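Local atomic coordinates of probable glutathione S-transferase GSTU1 (Oryza sativa, PDB entry 1OYJ), a protein that conjugates reduced glutathione to a wide range of hydrophobic electrophiles of internal and foreign origin, as a tau-family plant glutathione transferase. Residues S15-G18 / Q19-R22; E37-G40 / N41-D44; P129-A132 / A133-M137; S178-C182 / G183-V187. One frame throughout, in Å; residues are numbered along the deposited sequence.

Contact 1 of 4, residues S15-G18 / Q19-R22; sequences SPFG and QRCR. With GSH (glutathione), chain N.
Gln19 and Ser15 make the tight side of this first helical turn. The CG of Gln19 lies 3.1 Å from Ser15 O, and the same carbonyl accepts Gln19 N at 2.9 Å. CG also rests on one face of the Arg22 guanidinium, 3.3 Å above its plane and toward the rim. Beyond this layer the polar ends leave the turn, Gln19 NE2 for Trp13 O and Arg22 NE for a salt bridge with Asp11. The turn opens helix 16-28 of the thioredoxin-like beta-alpha-beta unit, and Ser15 is its N-cap: the OG accepts a nearly straight bond (171°) from Gly18 N and a weak one from Phe17 N. Because OG is placed anti to the backbone N (chi1 -178°), it also faces the glutathione sulfur, 3.3 Å from Ser15 OG to SG2. Between the two segments the Phe17 side is looser, its ring meeting Arg20 no closer than 3.8 Å (CD2 to NH1); ligand and neighbouring side chains, Tyr116 edge-to-face among them, surround the rest. Ring and guanidinium planes stand 90° apart with NH1 at the ring edge, while the polar bonds of Arg20 NH1 go to Asp112 and Ser69. Glutathione CB1 stands 3.9 Å above the ring plane, over its centre. An alanine in place of Phe17 would probably open a gap beneath the gamma-glutamyl arm of glutathione and take away the ring edge against Arg20 NH1.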
loop_
_atom_site.group_PDB
_atom_site.type_symbol
_atom_site.label_atom_id
_atom_site.label_comp_id
_atom_site.label_asym_id
_atom_site.label_seq_id
_atom_site.Cartn_x
_atom_site.Cartn_y
_atom_site.Cartn_z
ATOM N N SER A 15 13.288 -0.353 13.972
ATOM C CA SER A 15 12.248 -0.390 12.911
ATOM C C SER A 15 12.745 -0.533 11.470
ATOM O O SER A 15 13.363 0.354 10.947
ATOM C CB SER A 15 11.346 0.852 12.920
ATOM O OG SER A 15 10.363 0.755 11.928
ATOM N N PRO A 16 12.307 -1.593 10.821
ATOM C CA PRO A 16 12.644 -1.810 9.412
ATOM C C PRO A 16 12.012 -0.737 8.561
ATOM O O PRO A 16 12.578 -0.333 7.542
ATOM C CB PRO A 16 12.100 -3.183 9.140
ATOM C CG PRO A 16 11.124 -3.477 10.212
ATOM C CD PRO A 16 11.572 -2.708 11.389
ATOM N N PHE A 17 10.803 -0.256 8.994
ATOM C CA PHE A 17 10.063 0.715 8.236
ATOM C C PHE A 17 10.730 2.092 8.284
ATOM O O PHE A 17 10.916 2.764 7.274
ATOM C CB PHE A 17 8.635 0.793 8.774
ATOM C CG PHE A 17 7.909 -0.507 8.725
ATOM C CD1 PHE A 17 7.625 -1.194 9.863
ATOM C CD2 PHE A 17 7.489 -1.001 7.537
ATOM C CE1 PHE A 17 6.904 -2.376 9.826
ATOM C CE2 PHE A 17 6.790 -2.188 7.487
ATOM C CZ PHE A 17 6.532 -2.864 8.650
ATOM N N GLY A 18 11.191 2.497 9.470
ATOM C CA GLY A 18 11.941 3.759 9.596
ATOM C C GLY A 18 13.322 3.634 8.942
ATOM O O GLY A 18 13.786 4.498 8.259
ATOM N N GLN A 19 13.927 2.483 9.033
ATOM C CA GLN A 19 15.177 2.274 8.346
ATOM C C GLN A 19 15.093 2.487 6.811
ATOM O O GLN A 19 16.034 2.951 6.220
ATOM C CB GLN A 19 15.755 0.919 8.697
ATOM C CG GLN A 19 16.312 0.879 10.171
ATOM C CD GLN A 19 16.421 -0.533 10.647
ATOM O OE1 GLN A 19 16.236 -1.412 9.861
ATOM N NE2 GLN A 19 16.679 -0.757 11.947
ATOM N N ARG A 20 13.971 2.110 6.176
ATOM C CA ARG A 20 13.787 2.436 4.840
ATOM C C ARG A 20 14.043 3.896 4.545
ATOM O O ARG A 20 14.688 4.201 3.547
ATOM C CB ARG A 20 12.379 2.126 4.288
ATOM C CG ARG A 20 11.956 0.705 4.332
ATOM C CD ARG A 20 10.484 0.517 4.097
ATOM N NE ARG A 20 10.144 -0.866 3.876
ATOM C CZ ARG A 20 8.933 -1.318 3.653
ATOM N NH1 ARG A 20 7.870 -0.532 3.832
ATOM N NH2 ARG A 20 8.768 -2.568 3.285
ATOM N N CYS A 21 13.412 4.760 5.305
ATOM C CA CYS A 21 13.453 6.144 5.038
ATOM C C CYS A 21 14.867 6.653 5.366
ATOM O O CYS A 21 15.375 7.572 4.727
ATOM C CB CYS A 21 12.474 6.879 5.933
ATOM S SG CYS A 21 10.808 6.240 5.922
ATOM N N ARG A 22 15.495 6.094 6.402
ATOM C CA ARG A 22 16.914 6.492 6.667
ATOM C C ARG A 22 17.839 6.201 5.449
ATOM O O ARG A 22 18.672 7.082 5.074
ATOM C CB ARG A 22 17.554 5.820 7.917
ATOM C CG ARG A 22 16.823 6.237 9.273
ATOM C CD ARG A 22 17.168 5.381 10.513
ATOM N NE ARG A 22 16.029 4.777 11.125
ATOM C CZ ARG A 22 16.104 3.829 12.023
ATOM N NH1 ARG A 22 15.003 3.295 12.490
ATOM N NH2 ARG A 22 17.277 3.366 12.402
HETATM N N1 GSH N . 2.649 0.709 7.625
HETATM C CA1 GSH N . 3.765 1.131 8.406
HETATM C C1 GSH N . 4.874 1.855 7.744
HETATM O O11 GSH N . 5.539 2.795 8.127
HETATM O O12 GSH N . 5.148 1.374 6.665
HETATM C CB1 GSH N . 4.033 0.528 9.768
HETATM C CG1 GSH N . 5.087 1.219 10.643
HETATM C CD1 GSH N . 5.127 0.527 12.001
HETATM O OE1 GSH N . 4.699 -0.612 12.076
HETATM N N2 GSH N . 5.665 1.155 13.047
HETATM C CA2 GSH N . 5.720 0.541 14.351
HETATM C C2 GSH N . 4.898 1.468 15.263
HETATM O O2 GSH N . 5.209 2.641 15.252
HETATM C CB2 GSH N . 7.189 0.481 14.771
HETATM S SG2 GSH N . 8.102 -0.782 13.801
HETATM N N3 GSH N . 3.770 1.088 15.865
HETATM C CA3 GSH N . 3.719 1.627 17.248
HETATM C C3 GSH N . 3.258 0.802 18.449
HETATM O O31 GSH N . 2.478 1.292 19.329
HETATM O O32 GSH N . 3.688 -0.331 18.601
#

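Contact 2 of 4, residues E37-G40 / N41-D44; sequences EDLG and NKSD. With GSH (glutathione), chain N.
A bend at chi2 (-85°) curls the carboxylate of Glu37 back onto Ser43, whose OG is set between its backbone N and carbonyl carbon (chi1 76°) to meet it. The grip is two-pronged: Ser43 N donates to Glu37 OE1 at 3.0 Å and Ser43 OG to Glu37 OE2 at 2.7 Å. Each oxygen uses its syn lone pair, which fixes the carboxylate's rotation. Between these residues the chain makes a type I turn from Asp38 to Asn41, with an Asx turn in it, Gly40 N reaching Asp38 OD1 at 2.9 Å from above the carboxylate plane. Water 2 links Leu39 O to Lys42 N. The extended Lys42 chain passes alongside that carbonyl, its CE 3.3 Å from Leu39 O, and its NZ gives a 2.8 Å hydrogen bond to glutathione O31, the glycine carboxylate, while also binding Arg54 O. Leu39 CD1 touches the cysteinyl CB2 of glutathione at 3.8 Å. The segments thus form one wall of the glutathione site in the loop from strand 33-36 to helix 44-49; Ser43 N-caps that helix through Leu46 N, and the Glu37 backbone pairs with Asp11 of strand 7-11.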
loop_
_atom_site.group_PDB
_atom_site.type_symbol
_atom_site.label_atom_id
_atom_site.label_comp_id
_atom_site.label_asym_id
_atom_site.label_seq_id
_atom_site.Cartn_x
_atom_site.Cartn_y
_atom_site.Cartn_z
ATOM N N GLU A 37 11.844 7.663 19.304
ATOM C CA GLU A 37 10.634 7.669 20.103
ATOM C C GLU A 37 10.521 6.474 21.022
ATOM O O GLU A 37 10.819 5.396 20.623
ATOM C CB GLU A 37 9.403 7.625 19.194
ATOM C CG GLU A 37 9.152 8.912 18.436
ATOM C CD GLU A 37 8.357 9.914 19.269
ATOM O OE1 GLU A 37 7.683 9.486 20.234
ATOM O OE2 GLU A 37 8.350 11.100 18.892
ATOM N N ASP A 38 9.919 6.658 22.199
ATOM C CA ASP A 38 9.622 5.536 23.083
ATOM C C ASP A 38 8.215 5.102 22.761
ATOM O O ASP A 38 7.208 5.771 23.136
ATOM C CB ASP A 38 9.731 5.985 24.572
ATOM C CG ASP A 38 9.251 4.915 25.572
ATOM O OD1 ASP A 38 8.736 3.843 25.165
ATOM O OD2 ASP A 38 9.337 5.116 26.822
ATOM N N LEU A 39 8.056 3.959 22.130
ATOM C CA LEU A 39 6.714 3.597 21.661
ATOM C C LEU A 39 5.682 3.327 22.770
ATOM O O LEU A 39 4.441 3.425 22.508
ATOM C CB LEU A 39 6.769 2.489 20.646
ATOM C CG LEU A 39 7.485 2.921 19.364
ATOM C CD1 LEU A 39 7.445 1.753 18.363
ATOM C CD2 LEU A 39 6.898 4.129 18.628
ATOM N N GLY A 40 6.187 3.098 23.988
ATOM C CA GLY A 40 5.383 2.927 25.180
ATOM C C GLY A 40 5.084 4.288 25.794
ATOM O O GLY A 40 4.261 4.404 26.716
ATOM N N ASN A 41 5.702 5.338 25.270
ATOM C CA ASN A 41 5.510 6.662 25.830
ATOM C C ASN A 41 5.645 7.648 24.646
ATOM O O ASN A 41 6.490 8.504 24.593
ATOM C CB ASN A 41 6.502 6.828 27.024
ATOM C CG ASN A 41 6.230 8.014 27.878
ATOM O OD1 ASN A 41 5.152 8.171 28.470
ATOM N ND2 ASN A 41 7.252 8.856 28.020
ATOM N N LYS A 42 4.761 7.511 23.684
ATOM C CA LYS A 42 4.829 8.314 22.464
ATOM C C LYS A 42 4.806 9.794 22.743
ATOM O O LYS A 42 4.118 10.220 23.646
ATOM C CB LYS A 42 3.753 7.954 21.493
ATOM C CG LYS A 42 3.914 6.522 20.898
ATOM C CD LYS A 42 2.753 6.055 20.025
ATOM C CE LYS A 42 2.707 4.533 19.869
ATOM N NZ LYS A 42 1.525 3.954 19.071
ATOM N N SER A 43 5.557 10.593 21.979
ATOM C CA SER A 43 5.566 12.034 22.228
ATOM C C SER A 43 4.341 12.746 21.715
ATOM O O SER A 43 3.658 12.327 20.751
ATOM C CB SER A 43 6.795 12.657 21.563
ATOM O OG SER A 43 6.597 12.744 20.189
ATOM N N ASP A 44 4.033 13.874 22.316
ATOM C CA ASP A 44 2.931 14.683 21.795
ATOM C C ASP A 44 3.116 14.946 20.259
ATOM O O ASP A 44 2.179 14.910 19.502
ATOM C CB ASP A 44 2.804 15.966 22.655
ATOM C CG ASP A 44 1.682 16.857 22.209
ATOM O OD1 ASP A 44 0.547 16.371 21.959
ATOM O OD2 ASP A 44 1.833 18.086 22.100
HETATM N N1 GSH N . 2.649 0.709 7.625
HETATM C CA1 GSH N . 3.765 1.131 8.406
HETATM C C1 GSH N . 4.874 1.855 7.744
HETATM O O11 GSH N . 5.539 2.795 8.127
HETATM O O12 GSH N . 5.148 1.374 6.665
HETATM C CB1 GSH N . 4.033 0.528 9.768
HETATM C CG1 GSH N . 5.087 1.219 10.643
HETATM C CD1 GSH N . 5.127 0.527 12.001
HETATM O OE1 GSH N . 4.699 -0.612 12.076
HETATM N N2 GSH N . 5.665 1.155 13.047
HETATM C CA2 GSH N . 5.720 0.541 14.351
HETATM C C2 GSH N . 4.898 1.468 15.263
HETATM O O2 GSH N . 5.209 2.641 15.252
HETATM C CB2 GSH N . 7.189 0.481 14.771
HETATM S SG2 GSH N . 8.102 -0.782 13.801
HETATM N N3 GSH N . 3.770 1.088 15.865
HETATM C CA3 GSH N . 3.719 1.627 17.248
HETATM C C3 GSH N . 3.258 0.802 18.449
HETATM O O31 GSH N . 2.478 1.292 19.329
HETATM O O32 GSH N . 3.688 -0.331 18.601
HETATM O O HOH W 1 8.605 8.817 22.836
HETATM O O HOH W 2 2.575 5.462 23.928
#

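Contact 3 of 4, residues P129-A132 / A133-M137; sequences PQAA and AGREM. With GSH (glutathione), chain O.
Arg135 folds back over Ala131 and Ala132, one turn earlier in helix 127-148 of the all-helical C-terminal domain. The chain bends at chi3 (-69°), which lays the guanidinium flat over the helix backbone instead of sending it straight out. One face of the group covers Ala131 O, which lies 4.0 Å from the plane and over its centre. At the rim, NH2 comes 3.6 Å from Ala132 CA, and the Ala132 methyl group is a further neighbour of the same nitrogen. That NH2 is also drawn toward the start of the helix by a salt bridge with Glu128, so the flat pose has both a polar and an apolar support. Glu136 takes another direction. Its extended chain leaves the helix toward a second glutathione, distinct from the one at Ser15, with the Glu136 CB 3.5 Å from its O2 and the carboxylate OE2 3.4 Å from its CB2. These are contacts of van der Waals kind; the glutathione is hydrogen-bonded to Lys114, and Glu136 forms a long, weak ion pair with Arg121. An alanine at Glu136 would probably open a gap beside the cysteinyl part of this glutathione and leave Arg121 without its distant counter-charge. Ala133 turns to a third side, where its methyl packs on Arg121 and Leu122 of helix 97-124. The backbone beneath is regular: Ala133 N donates to Pro129 O with an N-H...O angle of 159°, and the Ala133 CB lies 3.5 Å from that same Pro129 O.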
loop_
_atom_site.group_PDB
_atom_site.type_symbol
_atom_site.label_atom_id
_atom_site.label_comp_id
_atom_site.label_asym_id
_atom_site.label_seq_id
_atom_site.Cartn_x
_atom_site.Cartn_y
_atom_site.Cartn_z
ATOM N N PRO A 129 3.518 -25.217 14.891
ATOM C CA PRO A 129 2.979 -24.011 14.266
ATOM C C PRO A 129 4.144 -23.063 13.813
ATOM O O PRO A 129 4.114 -22.410 12.793
ATOM C CB PRO A 129 2.179 -23.372 15.379
ATOM C CG PRO A 129 1.714 -24.607 16.246
ATOM C CD PRO A 129 2.978 -25.477 16.262
ATOM N N GLN A 130 5.160 -23.007 14.643
ATOM C CA GLN A 130 6.361 -22.232 14.344
ATOM C C GLN A 130 7.088 -22.722 13.081
ATOM O O GLN A 130 7.443 -21.888 12.208
ATOM C CB GLN A 130 7.312 -22.251 15.525
ATOM C CG GLN A 130 8.611 -21.374 15.306
ATOM C CD GLN A 130 9.553 -21.384 16.525
ATOM O OE1 GLN A 130 9.882 -22.461 16.986
ATOM N NE2 GLN A 130 10.028 -20.176 17.003
ATOM N N ALA A 131 7.269 -24.037 12.990
ATOM C CA ALA A 131 7.833 -24.688 11.835
ATOM C C ALA A 131 6.993 -24.443 10.599
ATOM O O ALA A 131 7.541 -24.271 9.515
ATOM C CB ALA A 131 7.938 -26.170 12.056
ATOM N N ALA A 132 5.679 -24.430 10.758
ATOM C CA ALA A 132 4.799 -24.204 9.627
ATOM C C ALA A 132 4.965 -22.755 9.211
ATOM O O ALA A 132 5.052 -22.462 8.027
ATOM C CB ALA A 132 3.323 -24.526 9.935
ATOM N N ALA A 133 5.022 -21.860 10.177
ATOM C CA ALA A 133 5.237 -20.447 9.834
ATOM C C ALA A 133 6.619 -20.275 9.142
ATOM O O ALA A 133 6.757 -19.473 8.207
ATOM C CB ALA A 133 5.107 -19.566 11.008
ATOM N N GLY A 134 7.591 -21.059 9.553
ATOM C CA GLY A 134 8.893 -21.080 8.937
ATOM C C GLY A 134 8.816 -21.505 7.459
ATOM O O GLY A 134 9.554 -20.976 6.632
ATOM N N ARG A 135 8.005 -22.523 7.139
ATOM C CA ARG A 135 7.888 -22.953 5.796
ATOM C C ARG A 135 7.267 -21.858 4.899
ATOM O O ARG A 135 7.645 -21.709 3.694
ATOM C CB ARG A 135 7.085 -24.277 5.672
ATOM C CG ARG A 135 7.865 -25.503 6.221
ATOM C CD ARG A 135 7.093 -26.834 6.045
ATOM N NE ARG A 135 5.930 -26.899 6.907
ATOM C CZ ARG A 135 5.884 -27.639 8.011
ATOM N NH1 ARG A 135 6.967 -28.262 8.361
ATOM N NH2 ARG A 135 4.778 -27.741 8.765
ATOM N N GLU A 136 6.367 -21.093 5.466
ATOM C CA GLU A 136 5.707 -20.081 4.669
ATOM C C GLU A 136 6.751 -18.973 4.467
ATOM O O GLU A 136 6.786 -18.405 3.402
ATOM C CB GLU A 136 4.442 -19.500 5.348
ATOM C CG GLU A 136 3.265 -20.508 5.471
ATOM C CD GLU A 136 1.893 -19.853 5.518
ATOM O OE1 GLU A 136 1.137 -19.953 4.506
ATOM O OE2 GLU A 136 1.585 -19.317 6.567
ATOM N N MET A 137 7.568 -18.691 5.498
ATOM C CA MET A 137 8.619 -17.666 5.357
ATOM C C MET A 137 9.596 -18.046 4.260
ATOM O O MET A 137 9.888 -17.221 3.386
ATOM C CB MET A 137 9.366 -17.330 6.644
ATOM C CG MET A 137 10.450 -16.216 6.424
ATOM S SD MET A 137 9.844 -14.610 5.661
ATOM C CE MET A 137 9.126 -14.002 7.051
HETATM N N1 GSH O . -5.293 -12.622 4.060
HETATM C CA1 GSH O . -4.265 -13.131 4.970
HETATM C C1 GSH O . -4.842 -14.340 5.671
HETATM O O11 GSH O . -4.881 -14.404 6.893
HETATM O O12 GSH O . -5.302 -15.266 5.032
HETATM C CB1 GSH O . -2.963 -13.437 4.142
HETATM C CG1 GSH O . -1.804 -13.913 5.028
HETATM C CD1 GSH O . -0.399 -14.111 4.417
HETATM O OE1 GSH O . 0.166 -13.195 3.847
HETATM N N2 GSH O . 0.165 -15.306 4.619
HETATM C CA2 GSH O . 1.587 -15.604 4.430
HETATM C C2 GSH O . 1.804 -16.597 3.340
HETATM O O2 GSH O . 2.902 -17.187 3.214
HETATM C CB2 GSH O . 2.213 -16.069 5.733
HETATM S SG2 GSH O . 2.100 -14.738 6.942
HETATM N N3 GSH O . 0.713 -16.722 2.527
HETATM C CA3 GSH O . 0.770 -17.501 1.301
HETATM C C3 GSH O . 1.680 -16.951 0.203
HETATM O O31 GSH O . 2.066 -15.736 0.274
HETATM O O32 GSH O . 2.014 -17.740 -0.743
#

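Contact 4 of 4, residues S178-C182 / G183-V187; sequences SYERC and GGFSV
A glycine C-cap ends helix 176-183 here, and the chain turns directly into the start of helix 187-190. Gly183 N still makes a helical bond to Tyr179 O at 2.7 Å, and a CB on Gly183 would collide with that oxygen. Gly184, the first residue to leave the helix, has a positive phi (76°), which favours glycine. Its N donates to Glu180 O at 3.0 Å from above the carbonyl plane, and Phe185 N adds a weak bond to the same oxygen at 3.4 Å. One carbonyl therefore takes up two N-H groups of the departing chain. Phe185, with CG held between its backbone N and carbonyl carbon (chi1 62°), swings its ring back under the helix, where CZ lies 4.0 Å from Tyr179 CB; Met137 and Leu141 of helix 127-148 pack on the same ring. On another side the Glu180 chain reaches forward, its CB 3.1 Å from Phe185 O. The carboxylate OE2 then accepts Val187 N at 2.6 Å, a nearly straight bond (161°) made with the anti lone pair. Val187 is the first residue of the next helix, whose N-terminal dipole would be expected to favour the negative charge of Glu180. Ser186 is the N-cap of helix 187-190, its OG bonded to Glu189 N. The weak 6-to-1 bond from Phe185 N would suit a Schellman motif, but Gly184 N stays 4.1 Å from Arg181 O, and the bond to Glu180 O together with positive phi at Gly184 is typical of the alpha-L C-cap.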
loop_
_atom_site.group_PDB
_atom_site.type_symbol
_atom_site.label_atom_id
_atom_site.label_comp_id
_atom_site.label_asym_id
_atom_site.label_seq_id
_atom_site.Cartn_x
_atom_site.Cartn_y
_atom_site.Cartn_z
ATOM N N SER A 178 17.403 -14.119 12.414
ATOM C CA SER A 178 16.346 -14.427 13.330
ATOM C C SER A 178 15.273 -15.339 12.688
ATOM O O SER A 178 14.752 -16.223 13.370
ATOM C CB SER A 178 15.711 -13.129 13.866
ATOM O OG SER A 178 16.643 -12.353 14.601
ATOM N N TYR A 179 14.980 -15.125 11.416
ATOM C CA TYR A 179 14.026 -15.983 10.725
ATOM C C TYR A 179 14.595 -17.380 10.659
ATOM O O TYR A 179 13.840 -18.337 10.821
ATOM C CB TYR A 179 13.768 -15.552 9.289
ATOM C CG TYR A 179 13.154 -14.176 9.112
ATOM C CD1 TYR A 179 12.512 -13.541 10.115
ATOM C CD2 TYR A 179 13.189 -13.577 7.922
ATOM C CE1 TYR A 179 11.994 -12.270 9.920
ATOM C CE2 TYR A 179 12.647 -12.362 7.725
ATOM C CZ TYR A 179 12.077 -11.717 8.721
ATOM O OH TYR A 179 11.537 -10.451 8.449
ATOM N N GLU A 180 15.907 -17.465 10.399
ATOM C CA GLU A 180 16.621 -18.740 10.346
ATOM C C GLU A 180 16.579 -19.543 11.593
ATOM O O GLU A 180 16.226 -20.760 11.565
ATOM C CB GLU A 180 18.089 -18.623 9.883
ATOM C CG GLU A 180 18.206 -18.272 8.416
ATOM C CD GLU A 180 19.613 -17.937 7.950
ATOM O OE1 GLU A 180 20.450 -17.547 8.771
ATOM O OE2 GLU A 180 19.868 -18.112 6.765
ATOM N N ARG A 181 16.860 -18.886 12.702
ATOM C CA ARG A 181 16.902 -19.601 13.938
ATOM C C ARG A 181 15.494 -19.961 14.394
ATOM O O ARG A 181 15.267 -21.051 14.889
ATOM C CB ARG A 181 17.624 -18.752 15.006
ATOM C CG ARG A 181 19.112 -18.548 14.662
ATOM C CD ARG A 181 20.041 -18.693 15.761
ATOM N NE ARG A 181 20.074 -20.010 16.392
ATOM C CZ ARG A 181 20.076 -20.179 17.710
ATOM N NH1 ARG A 181 20.161 -21.392 18.248
ATOM N NH2 ARG A 181 19.980 -19.124 18.512
ATOM N N CYS A 182 14.533 -19.083 14.184
ATOM C CA CYS A 182 13.194 -19.380 14.663
ATOM C C CYS A 182 12.418 -20.277 13.713
ATOM O O CYS A 182 11.655 -21.122 14.162
ATOM C CB CYS A 182 12.403 -18.119 14.916
ATOM S SG CYS A 182 13.102 -16.943 16.049
ATOM N N GLY A 183 12.638 -20.114 12.421
ATOM C CA GLY A 183 11.921 -20.850 11.443
ATOM C C GLY A 183 12.488 -22.193 11.027
ATOM O O GLY A 183 11.796 -22.992 10.393
ATOM N N GLY A 184 13.721 -22.436 11.383
ATOM C CA GLY A 184 14.382 -23.689 11.152
ATOM C C GLY A 184 14.812 -23.862 9.716
ATOM O O GLY A 184 14.623 -24.966 9.165
ATOM N N PHE A 185 15.306 -22.807 9.064
ATOM C CA PHE A 185 15.856 -22.988 7.712
ATOM C C PHE A 185 17.034 -22.043 7.577
ATOM O O PHE A 185 17.243 -21.207 8.477
ATOM C CB PHE A 185 14.823 -22.712 6.641
ATOM C CG PHE A 185 14.314 -21.293 6.653
ATOM C CD1 PHE A 185 14.960 -20.315 5.931
ATOM C CD2 PHE A 185 13.242 -20.921 7.466
ATOM C CE1 PHE A 185 14.522 -18.988 6.026
ATOM C CE2 PHE A 185 12.790 -19.622 7.509
ATOM C CZ PHE A 185 13.434 -18.659 6.813
ATOM N N SER A 186 17.731 -22.126 6.436
ATOM C CA SER A 186 18.860 -21.268 6.067
ATOM C C SER A 186 18.505 -20.521 4.756
ATOM O O SER A 186 18.106 -21.127 3.770
ATOM C CB SER A 186 20.124 -22.135 5.900
ATOM O OG SER A 186 20.964 -21.724 4.826
ATOM N N VAL A 187 18.621 -19.206 4.770
ATOM C CA VAL A 187 18.327 -18.438 3.593
ATOM C C VAL A 187 19.239 -18.831 2.452
ATOM O O VAL A 187 18.834 -18.898 1.311
ATOM C CB VAL A 187 18.470 -16.989 3.861
ATOM C CG1 VAL A 187 18.153 -16.198 2.581
ATOM C CG2 VAL A 187 17.459 -16.573 4.928
#

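In the fold
Along the chain the four contacts follow in series; each is local, so none nests in or crosses another. Contact 1 forms the first turn of the helix after strand 7-11, and contact 2 closes the turn after strand 33-36. Their centres are about 17 Å apart without touching, yet both meet the same glutathione. Contact 3, inside one helix of the C-terminal domain, closes no loop, whereas contact 4 turns the chain from helix 176-183 into helix 187-190. Their centres lie about 10 Å apart and they do touch: Met137 CG packs at 3.9 Å on Phe185 CZ, and Gln130 CD at 3.2 Å on Cys182 O, tying helix 127-148 to the end of helix 176-183.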